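Long-range contact in NAD-dependent epimerase/dehydratase (Bacteroides thetaiotaomicron, PDB 3DHN), which probably binds NAD(P) in a Rossmann-type domain and may act as an oxidoreductase, although its substrate is not established: residues D86-G98 / A140-E152. Residues are numbered along the deposited sequence; the frame is centred on the assembly and turned at random.
Sequences DETIKVYLTIIDG and ALGEFYLNFLMKE
Ile-89, Tyr-92, Leu-93 and Ile-96 meet Ala-140, Phe-144 and Phe-148 in an apolar helix-helix packing on one side of the Rossmann-type sheet. The axes of 87-98 and 140-149 approach to 9.5 Å and cross at -47°, with no hydrogen bond between the segments, so side-chain interdigitation carries the contact. Two knobs-into-holes insertions support this reading: Ile-89 enters among Ala-140, Glu-143, Phe-144 and Phe-148, while Phe-144 enters among Ile-89, Tyr-92, Leu-93 and Ile-96. The Phe-144 ring reaches the facing helix because chi1 of 179° sets CG opposite the backbone N. Tyr-92 CB then sits over the centre of that ring, 3.5 Å from the centroid, a CH-pi contact; Leu-93 CG lies at the edge, 3.9 Å from Phe-144 CE1. The rings of Tyr-92 and Phe-144 meet obliquely, their planes at 43°. The phenol end of Tyr-92 lies against Leu-141, with Tyr-92 CZ 3.9 Å from Leu-141 CD1. Trimming Phe-144 to an alanine would probably open a gap between the helices and leave Tyr-92 CB without its aromatic face. Towards the start of 87-98, Ile-89 CD1 comes within 3.0 Å of Ala-140 O, a tight methyl-to-carbonyl contact, with Glu-143 CB also near. Farther along, Leu-93 CD1 reaches Phe-148 CE2 at 3.6 Å, the two side chains crossing nearly at right angles, and Ile-96 CD1 touches Leu-149 CD2 at 3.7 Å. Beside Ile-96 CD1, at the far end of the contact, lies Glu-152, whose OE2 is salt-bridged to Lys-100. The pair packs against the central, mostly parallel sheet: Tyr-92, Leu-141 and Phe-144 rest on Met-109 and Ile-96 on Phe-107 of strand 106-110, Leu-149 packs on strand 156-161, and helix 58-65 borders 87-98 through Leu-58, which touches Thr-94 and Asp-97.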
ATOM      1  N   ASP A  86      -0.090   4.822  18.682  1.00 48.51           N
ATOM      2  CA  ASP A  86      -0.692   3.634  19.269  1.00 50.46           C
ATOM      3  C   ASP A  86      -2.099   3.873  18.751  1.00 50.78           C
ATOM      4  O   ASP A  86      -2.960   2.991  18.732  1.00 51.85           O
ATOM      5  CB  ASP A  86      -0.656   3.678  20.784  1.00 50.82           C
ATOM      6  N   GLU A  87      -2.280   5.117  18.312  1.00 50.77           N
ATOM      7  CA  GLU A  87      -3.499   5.627  17.715  1.00 49.92           C
ATOM      8  C   GLU A  87      -3.453   5.177  16.260  1.00 49.40           C
ATOM      9  O   GLU A  87      -4.460   4.761  15.688  1.00 49.03           O
ATOM     10  CB  GLU A  87      -3.498   7.144  17.785  1.00 49.76           C
ATOM     11  N   THR A  88      -2.268   5.260  15.669  1.00 49.46           N
ATOM     12  CA  THR A  88      -2.070   4.864  14.278  1.00 48.95           C
ATOM     13  C   THR A  88      -2.402   3.386  14.103  1.00 48.44           C
ATOM     14  O   THR A  88      -3.250   3.024  13.287  1.00 48.12           O
ATOM     15  CB  THR A  88      -0.619   5.107  13.840  1.00 49.79           C
ATOM     16  OG1 THR A  88      -0.254   6.458  14.144  1.00 51.41           O
ATOM     17  CG2 THR A  88      -0.469   4.876  12.344  1.00 49.16           C
ATOM     18  N   ILE A  89      -1.728   2.536  14.872  1.00 47.23           N
ATOM     19  CA  ILE A  89      -1.969   1.096  14.822  1.00 46.54           C
ATOM     20  C   ILE A  89      -3.474   0.843  14.898  1.00 45.20           C
ATOM     21  O   ILE A  89      -4.009  -0.024  14.207  1.00 44.29           O
ATOM     22  CB  ILE A  89      -1.312   0.375  16.020  1.00 46.12           C
ATOM     23  CG1 ILE A  89       0.211   0.528  15.963  1.00 45.70           C
ATOM     24  CG2 ILE A  89      -1.708  -1.104  16.016  1.00 47.24           C
ATOM     25  CD1 ILE A  89       0.924  -0.599  15.228  1.00 43.44           C
ATOM     26  N   LYS A  90      -4.143   1.613  15.752  1.00 44.32           N
ATOM     27  CA  LYS A  90      -5.577   1.482  15.955  1.00 43.12           C
ATOM     28  C   LYS A  90      -6.355   1.762  14.676  1.00 42.04           C
ATOM     29  O   LYS A  90      -7.350   1.095  14.397  1.00 42.51           O
ATOM     30  CB  LYS A  90      -6.035   2.427  17.072  1.00 44.28           C
ATOM     31  N   VAL A  91      -5.901   2.743  13.902  1.00 40.69           N
ATOM     32  CA  VAL A  91      -6.576   3.092  12.655  1.00 39.64           C
ATOM     33  C   VAL A  91      -6.339   2.052  11.559  1.00 37.85           C
ATOM     34  O   VAL A  91      -7.235   1.791  10.751  1.00 35.73           O
ATOM     35  CB  VAL A  91      -6.129   4.473  12.137  1.00 38.59           C
ATOM     36  CG1 VAL A  91      -6.711   4.720  10.761  1.00 39.89           C
ATOM     37  CG2 VAL A  91      -6.592   5.560  13.100  1.00 42.61           C
ATOM     38  N   TYR A  92      -5.136   1.476  11.523  1.00 36.18           N
ATOM     39  CA  TYR A  92      -4.825   0.453  10.526  1.00 36.25           C
ATOM     40  C   TYR A  92      -5.798  -0.709  10.709  1.00 36.28           C
ATOM     41  O   TYR A  92      -6.257  -1.310   9.737  1.00 36.04           O
ATOM     42  CB  TYR A  92      -3.387  -0.070  10.680  1.00 35.48           C
ATOM     43  CG  TYR A  92      -2.291   0.891  10.250  1.00 35.45           C
ATOM     44  CD1 TYR A  92      -2.426   1.668   9.101  1.00 31.60           C
ATOM     45  CD2 TYR A  92      -1.094   0.985  10.973  1.00 34.88           C
ATOM     46  CE1 TYR A  92      -1.406   2.513   8.677  1.00 33.94           C
ATOM     47  CE2 TYR A  92      -0.066   1.826  10.559  1.00 32.30           C
ATOM     48  CZ  TYR A  92      -0.229   2.588   9.408  1.00 34.45           C
ATOM     49  OH  TYR A  92       0.777   3.436   8.994  1.00 32.89           O
ATOM     50  N   LEU A  93      -6.108  -1.013  11.969  1.00 36.67           N
ATOM     51  CA  LEU A  93      -7.026  -2.100  12.308  1.00 36.24           C
ATOM     52  C   LEU A  93      -8.461  -1.814  11.889  1.00 34.77           C
ATOM     53  O   LEU A  93      -9.129  -2.674  11.315  1.00 33.08           O
ATOM     54  CB  LEU A  93      -7.007  -2.378  13.813  1.00 36.48           C
ATOM     55  CG  LEU A  93      -6.321  -3.658  14.300  1.00 40.44           C
ATOM     56  CD1 LEU A  93      -6.631  -3.855  15.785  1.00 42.74           C
ATOM     57  CD2 LEU A  93      -6.813  -4.862  13.504  1.00 39.75           C
ATOM     58  N   THR A  94      -8.935  -0.610  12.198  1.00 35.95           N
ATOM     59  CA  THR A  94     -10.298  -0.204  11.857  1.00 35.50           C
ATOM     60  C   THR A  94     -10.560  -0.344  10.361  1.00 35.08           C
ATOM     61  O   THR A  94     -11.652  -0.721   9.944  1.00 35.26           O
ATOM     62  CB  THR A  94     -10.567   1.262  12.273  1.00 35.07           C
ATOM     63  OG1 THR A  94     -10.415   1.393  13.692  1.00 37.05           O
ATOM     64  CG2 THR A  94     -11.979   1.682  11.883  1.00 35.47           C
ATOM     65  N   ILE A  95      -9.551  -0.039   9.555  1.00 35.12           N
ATOM     66  CA  ILE A  95      -9.686  -0.137   8.107  1.00 34.40           C
ATOM     67  C   ILE A  95      -9.900  -1.566   7.619  1.00 33.37           C
ATOM     68  O   ILE A  95     -10.861  -1.840   6.894  1.00 33.46           O
ATOM     69  CB  ILE A  95      -8.451   0.466   7.394  1.00 33.42           C
ATOM     70  CG1 ILE A  95      -8.423   1.980   7.619  1.00 35.29           C
ATOM     71  CG2 ILE A  95      -8.499   0.153   5.901  1.00 33.40           C
ATOM     72  CD1 ILE A  95      -7.145   2.666   7.130  1.00 35.92           C
ATOM     73  N   ILE A  96      -9.017  -2.479   8.009  1.00 33.85           N
ATOM     74  CA  ILE A  96      -9.143  -3.865   7.562  1.00 34.33           C
ATOM     75  C   ILE A  96     -10.401  -4.518   8.120  1.00 34.95           C
ATOM     76  O   ILE A  96     -11.036  -5.332   7.449  1.00 34.18           O
ATOM     77  CB  ILE A  96      -7.893  -4.710   7.940  1.00 34.14           C
ATOM     78  CG1 ILE A  96      -7.990  -6.088   7.277  1.00 34.13           C
ATOM     79  CG2 ILE A  96      -7.784  -4.857   9.450  1.00 34.78           C
ATOM     80  CD1 ILE A  96      -6.676  -6.856   7.245  1.00 28.59           C
ATOM     81  N   ASP A  97     -10.774  -4.154   9.341  1.00 36.77           N
ATOM     82  CA  ASP A  97     -11.979  -4.715   9.932  1.00 38.25           C
ATOM     83  C   ASP A  97     -13.212  -4.122   9.252  1.00 38.04           C
ATOM     84  O   ASP A  97     -14.254  -4.770   9.157  1.00 38.42           O
ATOM     85  CB  ASP A  97     -12.009  -4.464  11.437  1.00 38.93           C
ATOM     86  CG  ASP A  97     -10.936  -5.249  12.171  1.00 42.32           C
ATOM     87  OD1 ASP A  97     -10.547  -6.331  11.675  1.00 45.15           O
ATOM     88  OD2 ASP A  97     -10.490  -4.799  13.243  1.00 47.10           O
ATOM     89  N   GLY A  98     -13.088  -2.893   8.759  1.00 38.52           N
ATOM     90  CA  GLY A  98     -14.214  -2.276   8.076  1.00 36.78           C
ATOM     91  C   GLY A  98     -14.393  -2.954   6.733  1.00 36.09           C
ATOM     92  O   GLY A  98     -15.515  -3.151   6.266  1.00 36.62           O
ATOM     93  N   ALA A 140       5.545   1.538  13.773  1.00 33.01           N
ATOM     94  CA  ALA A 140       4.117   1.277  13.896  1.00 33.14           C
ATOM     95  C   ALA A 140       3.579   0.501  12.700  1.00 33.24           C
ATOM     96  O   ALA A 140       2.754  -0.405  12.855  1.00 32.81           O
ATOM     97  CB  ALA A 140       3.359   2.598  14.050  1.00 34.18           C
ATOM     98  N   LEU A 141       4.046   0.855  11.510  1.00 32.02           N
ATOM     99  CA  LEU A 141       3.590   0.168  10.310  1.00 31.76           C
ATOM    100  C   LEU A 141       4.142  -1.255  10.304  1.00 31.76           C
ATOM    101  O   LEU A 141       3.444  -2.206   9.950  1.00 29.54           O
ATOM    102  CB  LEU A 141       4.050   0.926   9.069  1.00 32.41           C
ATOM    103  CG  LEU A 141       3.605   0.370   7.718  1.00 31.07           C
ATOM    104  CD1 LEU A 141       2.129  -0.004   7.743  1.00 28.51           C
ATOM    105  CD2 LEU A 141       3.876   1.430   6.655  1.00 34.91           C
ATOM    106  N   GLY A 142       5.392  -1.400  10.725  1.00 31.86           N
ATOM    107  CA  GLY A 142       6.003  -2.717  10.756  1.00 32.49           C
ATOM    108  C   GLY A 142       5.359  -3.608  11.796  1.00 34.13           C
ATOM    109  O   GLY A 142       5.228  -4.818  11.595  1.00 34.49           O
ATOM    110  N   GLU A 143       4.945  -3.001  12.905  1.00 34.95           N
ATOM    111  CA  GLU A 143       4.320  -3.740  13.995  1.00 36.21           C
ATOM    112  C   GLU A 143       2.919  -4.213  13.631  1.00 34.68           C
ATOM    113  O   GLU A 143       2.473  -5.271  14.077  1.00 35.73           O
ATOM    114  CB  GLU A 143       4.265  -2.881  15.260  1.00 37.65           C
ATOM    115  CG  GLU A 143       4.776  -3.606  16.494  1.00 46.72           C
ATOM    116  CD  GLU A 143       6.295  -3.662  16.551  1.00 53.51           C
ATOM    117  OE1 GLU A 143       6.903  -2.768  17.185  1.00 57.27           O
ATOM    118  OE2 GLU A 143       6.884  -4.589  15.953  1.00 54.67           O
ATOM    119  N   PHE A 144       2.213  -3.431  12.824  1.00 33.54           N
ATOM    120  CA  PHE A 144       0.873  -3.825  12.413  1.00 32.70           C
ATOM    121  C   PHE A 144       0.928  -5.123  11.613  1.00 31.79           C
ATOM    122  O   PHE A 144       0.160  -6.043  11.862  1.00 31.21           O
ATOM    123  CB  PHE A 144       0.221  -2.742  11.553  1.00 32.01           C
ATOM    124  CG  PHE A 144      -1.154  -3.104  11.088  1.00 33.19           C
ATOM    125  CD1 PHE A 144      -2.196  -3.237  12.005  1.00 33.73           C
ATOM    126  CD2 PHE A 144      -1.403  -3.359   9.745  1.00 32.09           C
ATOM    127  CE1 PHE A 144      -3.465  -3.621  11.590  1.00 30.34           C
ATOM    128  CE2 PHE A 144      -2.674  -3.747   9.319  1.00 30.08           C
ATOM    129  CZ  PHE A 144      -3.704  -3.881  10.244  1.00 32.04           C
ATOM    130  N   TYR A 145       1.844  -5.186  10.651  1.00 30.18           N
ATOM    131  CA  TYR A 145       2.012  -6.366   9.810  1.00 31.49           C
ATOM    132  C   TYR A 145       2.423  -7.568  10.651  1.00 32.16           C
ATOM    133  O   TYR A 145       1.779  -8.618  10.624  1.00 32.08           O
ATOM    134  CB  TYR A 145       3.072  -6.090   8.731  1.00 31.83           C
ATOM    135  CG  TYR A 145       3.701  -7.322   8.097  1.00 31.50           C
ATOM    136  CD1 TYR A 145       2.934  -8.217   7.351  1.00 29.05           C
ATOM    137  CD2 TYR A 145       5.063  -7.597   8.262  1.00 31.11           C
ATOM    138  CE1 TYR A 145       3.502  -9.364   6.790  1.00 28.73           C
ATOM    139  CE2 TYR A 145       5.647  -8.743   7.701  1.00 27.73           C
ATOM    140  CZ  TYR A 145       4.854  -9.622   6.970  1.00 30.21           C
ATOM    141  OH  TYR A 145       5.400 -10.763   6.431  1.00 31.38           O
ATOM    142  N   LEU A 146       3.494  -7.393  11.413  1.00 32.95           N
ATOM    143  CA  LEU A 146       4.043  -8.454  12.250  1.00 34.95           C
ATOM    144  C   LEU A 146       3.121  -8.995  13.339  1.00 36.71           C
ATOM    145  O   LEU A 146       3.053 -10.208  13.555  1.00 36.69           O
ATOM    146  CB  LEU A 146       5.336  -7.957  12.903  1.00 36.13           C
ATOM    147  CG  LEU A 146       6.709  -8.496  12.494  1.00 37.17           C
ATOM    148  CD1 LEU A 146       6.695  -9.057  11.079  1.00 36.01           C
ATOM    149  CD2 LEU A 146       7.724  -7.370  12.640  1.00 32.92           C
ATOM    150  N   ASN A 147       2.413  -8.106  14.028  1.00 37.26           N
ATOM    151  CA  ASN A 147       1.555  -8.539  15.128  1.00 38.76           C
ATOM    152  C   ASN A 147       0.065  -8.661  14.839  1.00 37.78           C
ATOM    153  O   ASN A 147      -0.682  -9.176  15.672  1.00 39.59           O
ATOM    154  CB  ASN A 147       1.776  -7.625  16.340  1.00 39.06           C
ATOM    155  CG  ASN A 147       3.234  -7.604  16.806  1.00 42.38           C
ATOM    156  OD1 ASN A 147       3.889  -8.647  16.895  1.00 45.81           O
ATOM    157  ND2 ASN A 147       3.739  -6.415  17.117  1.00 45.04           N
ATOM    158  N   PHE A 148      -0.377  -8.194  13.675  1.00 36.65           N
ATOM    159  CA  PHE A 148      -1.787  -8.295  13.329  1.00 35.89           C
ATOM    160  C   PHE A 148      -2.044  -8.990  11.998  1.00 35.91           C
ATOM    161  O   PHE A 148      -2.783  -9.973  11.945  1.00 33.55           O
ATOM    162  CB  PHE A 148      -2.451  -6.915  13.320  1.00 37.31           C
ATOM    163  CG  PHE A 148      -2.601  -6.309  14.686  1.00 39.78           C
ATOM    164  CD1 PHE A 148      -1.594  -5.510  15.223  1.00 41.03           C
ATOM    165  CD2 PHE A 148      -3.742  -6.553  15.447  1.00 41.50           C
ATOM    166  CE1 PHE A 148      -1.721  -4.959  16.499  1.00 45.13           C
ATOM    167  CE2 PHE A 148      -3.883  -6.006  16.728  1.00 43.44           C
ATOM    168  CZ  PHE A 148      -2.872  -5.207  17.253  1.00 43.71           C
ATOM    169  N   LEU A 149      -1.437  -8.493  10.925  1.00 33.14           N
ATOM    170  CA  LEU A 149      -1.649  -9.100   9.617  1.00 33.46           C
ATOM    171  C   LEU A 149      -1.223 -10.556   9.555  1.00 33.09           C
ATOM    172  O   LEU A 149      -1.908 -11.380   8.953  1.00 33.62           O
ATOM    173  CB  LEU A 149      -0.924  -8.310   8.521  1.00 32.74           C
ATOM    174  CG  LEU A 149      -1.620  -7.037   8.021  1.00 31.66           C
ATOM    175  CD1 LEU A 149      -0.863  -6.491   6.815  1.00 29.77           C
ATOM    176  CD2 LEU A 149      -3.065  -7.345   7.629  1.00 31.82           C
HETATM  177  N   MSE A 150      -0.103 -10.880  10.190  1.00 34.58           N
HETATM  178  CA  MSE A 150       0.404 -12.246  10.173  1.00 35.69           C
HETATM  179  C   MSE A 150      -0.520 -13.286  10.790  1.00 36.58           C
HETATM  180  O   MSE A 150      -0.301 -14.481  10.616  1.00 37.44           O
HETATM  181  CB  MSE A 150       1.777 -12.314  10.848  1.00 36.63           C
HETATM  182  CG  MSE A 150       2.921 -11.833   9.969  1.00 39.04           C
HETATM  183 SE   MSE A 150       3.055 -12.833   8.300  1.00 53.72          SE
HETATM  184  CE  MSE A 150       4.169 -14.305   8.897  1.00 51.41           C
ATOM    185  N   LYS A 151      -1.556 -12.845  11.494  1.00 36.16           N
ATOM    186  CA  LYS A 151      -2.488 -13.781  12.116  1.00 37.36           C
ATOM    187  C   LYS A 151      -3.866 -13.765  11.467  1.00 35.44           C
ATOM    188  O   LYS A 151      -4.732 -14.554  11.831  1.00 37.32           O
ATOM    189  CB  LYS A 151      -2.624 -13.468  13.606  1.00 38.24           C
ATOM    190  CG  LYS A 151      -1.351 -13.714  14.397  1.00 43.24           C
ATOM    191  CD  LYS A 151      -1.488 -13.198  15.817  1.00 50.24           C
ATOM    192  CE  LYS A 151      -0.129 -13.021  16.464  1.00 52.03           C
ATOM    193  NZ  LYS A 151      -0.157 -11.860  17.388  1.00 56.26           N
ATOM    194  N   GLU A 152      -4.066 -12.867  10.508  1.00 32.80           N
ATOM    195  CA  GLU A 152      -5.340 -12.732   9.813  1.00 31.86           C
ATOM    196  C   GLU A 152      -5.575 -13.834   8.778  1.00 32.11           C
ATOM    197  O   GLU A 152      -4.734 -14.071   7.905  1.00 29.26           O
ATOM    198  CB  GLU A 152      -5.393 -11.367   9.129  1.00 32.13           C
ATOM    199  CG  GLU A 152      -6.653 -11.097   8.328  1.00 34.52           C
ATOM    200  CD  GLU A 152      -7.886 -10.988   9.203  1.00 41.30           C
ATOM    201  OE1 GLU A 152      -8.436 -12.039   9.600  1.00 39.54           O
ATOM    202  OE2 GLU A 152      -8.294  -9.844   9.504  1.00 43.37           O
TER